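PDB 5K5D: ParB domain protein nuclease, which probably takes part in DNA segregation as the ParB-N domain component of a pNOB8-like archaeal partition system, and may act as a nuclease. Local coordinates for residues N32-D37 / R104-K109. The protein carries 4 engineered substitutions. Residues are numbered along the deposited sequence; the frame is centred on the assembly and turned at random.
Sequences NNSRED and RRQLDK. With CIT (citric acid), chain E.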
loop_
_atom_site.group_PDB
_atom_site.type_symbol
_atom_site.label_atom_id
_atom_site.label_comp_id
_atom_site.label_asym_id
_atom_site.label_seq_id
_atom_site.Cartn_x
_atom_site.Cartn_y
_atom_site.Cartn_z
ATOM N N ASN B 32 -5.412 8.000 8.670
ATOM C CA ASN B 32 -5.496 9.288 8.000
ATOM C C ASN B 32 -6.395 10.261 8.757
ATOM O O ASN B 32 -6.791 9.993 9.893
ATOM C CB ASN B 32 -5.985 9.105 6.564
ATOM C CG ASN B 32 -7.201 8.210 6.477
ATOM O OD1 ASN B 32 -8.328 8.667 6.646
ATOM N ND2 ASN B 32 -6.977 6.926 6.218
ATOM N N ASN B 33 -6.710 11.389 8.127
ATOM C CA ASN B 33 -7.482 12.441 8.788
ATOM C C ASN B 33 -8.917 12.538 8.285
ATOM O O ASN B 33 -9.524 13.607 8.323
ATOM C CB ASN B 33 -6.788 13.799 8.628
ATOM C CG ASN B 33 -5.415 13.832 9.272
ATOM O OD1 ASN B 33 -5.125 13.053 10.183
ATOM N ND2 ASN B 33 -4.561 14.738 8.804
ATOM N N SER B 34 -9.462 11.418 7.824
ATOM C CA SER B 34 -10.772 11.432 7.185
ATOM C C SER B 34 -11.910 11.092 8.141
ATOM O O SER B 34 -13.072 11.059 7.732
ATOM C CB SER B 34 -10.795 10.475 5.992
ATOM O OG SER B 34 -10.742 9.124 6.417
ATOM N N ARG B 35 -11.584 10.849 9.410
ATOM C CA ARG B 35 -12.603 10.439 10.376
ATOM C C ARG B 35 -13.726 11.462 10.532
ATOM O O ARG B 35 -14.898 11.126 10.376
ATOM C CB ARG B 35 -12.005 10.113 11.745
ATOM C CG ARG B 35 -13.050 9.547 12.702
ATOM C CD ARG B 35 -12.500 9.239 14.083
ATOM N NE ARG B 35 -13.517 8.604 14.918
ATOM C CZ ARG B 35 -13.616 7.291 15.112
ATOM N NH1 ARG B 35 -12.750 6.466 14.541
ATOM N NH2 ARG B 35 -14.579 6.805 15.886
ATOM N N GLU B 36 -13.375 12.702 10.853
ATOM C CA GLU B 36 -14.388 13.741 11.026
ATOM C C GLU B 36 -15.179 13.925 9.732
ATOM O O GLU B 36 -16.362 14.273 9.753
ATOM C CB GLU B 36 -13.749 15.059 11.475
ATOM C CG GLU B 36 -13.053 14.968 12.827
ATOM C CD GLU B 36 -12.343 16.253 13.216
ATOM O OE1 GLU B 36 -12.629 17.303 12.600
ATOM O OE2 GLU B 36 -11.497 16.210 14.136
ATOM N N ASP B 37 -14.521 13.670 8.605
ATOM C CA ASP B 37 -15.171 13.756 7.306
ATOM C C ASP B 37 -16.378 12.819 7.222
ATOM O O ASP B 37 -17.516 13.280 7.106
ATOM C CB ASP B 37 -14.173 13.458 6.180
ATOM C CG ASP B 37 -12.937 14.342 6.247
ATOM O OD1 ASP B 37 -12.357 14.481 7.348
ATOM O OD2 ASP B 37 -12.547 14.901 5.199
ATOM N N ARG B 104 -9.340 6.854 -3.315
ATOM C CA ARG B 104 -9.849 7.767 -2.292
ATOM C C ARG B 104 -9.010 9.042 -2.144
ATOM O O ARG B 104 -7.782 8.991 -2.100
ATOM C CB ARG B 104 -9.975 7.040 -0.951
ATOM C CG ARG B 104 -10.960 7.671 0.013
ATOM C CD ARG B 104 -11.669 6.615 0.845
ATOM N NE ARG B 104 -10.751 5.912 1.731
ATOM C CZ ARG B 104 -10.604 6.187 3.022
ATOM N NH1 ARG B 104 -11.321 7.151 3.579
ATOM N NH2 ARG B 104 -9.741 5.498 3.757
ATOM N N ARG B 105 -9.687 10.182 -2.062
ATOM C CA ARG B 105 -9.012 11.474 -2.005
ATOM C C ARG B 105 -8.548 11.830 -0.597
ATOM O O ARG B 105 -7.575 12.564 -0.426
ATOM C CB ARG B 105 -9.919 12.574 -2.557
ATOM C CG ARG B 105 -11.264 12.668 -1.857
ATOM C CD ARG B 105 -12.334 13.220 -2.787
ATOM N NE ARG B 105 -12.293 12.589 -4.105
ATOM C CZ ARG B 105 -12.603 11.317 -4.343
ATOM N NH1 ARG B 105 -12.971 10.520 -3.347
ATOM N NH2 ARG B 105 -12.534 10.839 -5.578
ATOM N N GLN B 106 -9.239 11.312 0.412
ATOM C CA GLN B 106 -8.844 11.564 1.793
ATOM C C GLN B 106 -7.441 11.022 2.074
ATOM O O GLN B 106 -6.847 11.329 3.109
ATOM C CB GLN B 106 -9.848 10.955 2.774
ATOM C CG GLN B 106 -11.281 11.404 2.570
ATOM C CD GLN B 106 -12.144 10.313 1.964
ATOM O OE1 GLN B 106 -12.752 9.517 2.682
ATOM N NE2 GLN B 106 -12.197 10.269 0.636
ATOM N N LEU B 107 -6.917 10.218 1.152
ATOM C CA LEU B 107 -5.587 9.634 1.313
ATOM C C LEU B 107 -4.547 10.323 0.428
ATOM O O LEU B 107 -4.712 10.399 -0.791
ATOM C CB LEU B 107 -5.620 8.131 1.011
ATOM C CG LEU B 107 -6.143 7.182 2.094
ATOM C CD1 LEU B 107 -7.429 7.700 2.716
ATOM C CD2 LEU B 107 -6.344 5.782 1.521
ATOM N N ASP B 108 -3.475 10.823 1.039
ATOM C CA ASP B 108 -2.399 11.443 0.269
ATOM C C ASP B 108 -1.668 10.407 -0.586
ATOM O O ASP B 108 -1.926 9.209 -0.473
ATOM C CB ASP B 108 -1.418 12.158 1.200
ATOM C CG ASP B 108 -0.274 11.265 1.638
ATOM O OD1 ASP B 108 -0.151 10.148 1.092
ATOM O OD2 ASP B 108 0.498 11.681 2.527
ATOM N N LYS B 109 -0.770 10.870 -1.449
ATOM C CA LYS B 109 -0.103 9.986 -2.402
ATOM C C LYS B 109 0.725 8.904 -1.701
ATOM O O LYS B 109 0.842 7.783 -2.197
ATOM C CB LYS B 109 0.773 10.802 -3.363
ATOM C CG LYS B 109 1.226 10.053 -4.613
ATOM C CD LYS B 109 1.954 10.986 -5.572
ATOM C CE LYS B 109 2.347 10.279 -6.860
ATOM N NZ LYS B 109 3.138 9.050 -6.590
HETATM C C1 CIT E . -10.745 4.775 6.652
HETATM O O1 CIT E . -11.359 5.089 7.692
HETATM O O2 CIT E . -9.585 5.208 6.485
HETATM C C2 CIT E . -11.387 3.892 5.608
HETATM C C3 CIT E . -12.212 2.758 6.208
HETATM O O7 CIT E . -11.665 2.351 7.495
HETATM C C4 CIT E . -12.258 1.608 5.213
HETATM C C5 CIT E . -11.437 0.426 5.665
HETATM O O3 CIT E . -10.260 0.285 5.263
HETATM O O4 CIT E . -11.948 -0.430 6.427
HETATM C C6 CIT E . -13.651 3.212 6.377
HETATM O O5 CIT E . -14.291 2.966 7.422
HETATM O O6 CIT E . -14.214 3.830 5.454
#
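Carboxylate oxygen O2 of the bound citrate is gripped from both loops: Arg104 NH2 donates to it at 2.7 Å and Asn32 ND2 at 3.1 Å, the latter bond nearly straight (164°). The oxygen sits at the edge of the Arg104 guanidinium, in its plane, while Leu107 CD1 lies over one face, nearer its outer edge than its centre, and also meets Asn32 ND2 at 3.6 Å. Asn32 is turned for this by its own loop: OD1 accepts from Ser34 N in an Asx turn, on a lone pair in the carbonyl plane, which leaves ND2 directed at the citrate and at Pro30 O. Beside it, Ser34 CB packs against Gln106 CB at 3.4 Å. Gln106, its chain bent at chi2 (107°), brings OE1 to Arg104 NH1 at 2.9 Å; NH1 approaches from above the amide plane, and this second bond helps fix the rotation of the guanidinium. Replacing Asn32 by alanine is likely to cost citrate O2 the ND2 donor and to release Ser34 N from the turn. No hydrogen bond joins the loops directly; the ligand bridges them, and backbone nitrogens of Gly62, Tyr63 and Arg65 with Thr64 OG1 also hydrogen-bond to it at the start of helix 63-71. Although citrate probably came from the crystallisation liquor, this gathering of donors around it is consistent with a pocket suited to anions.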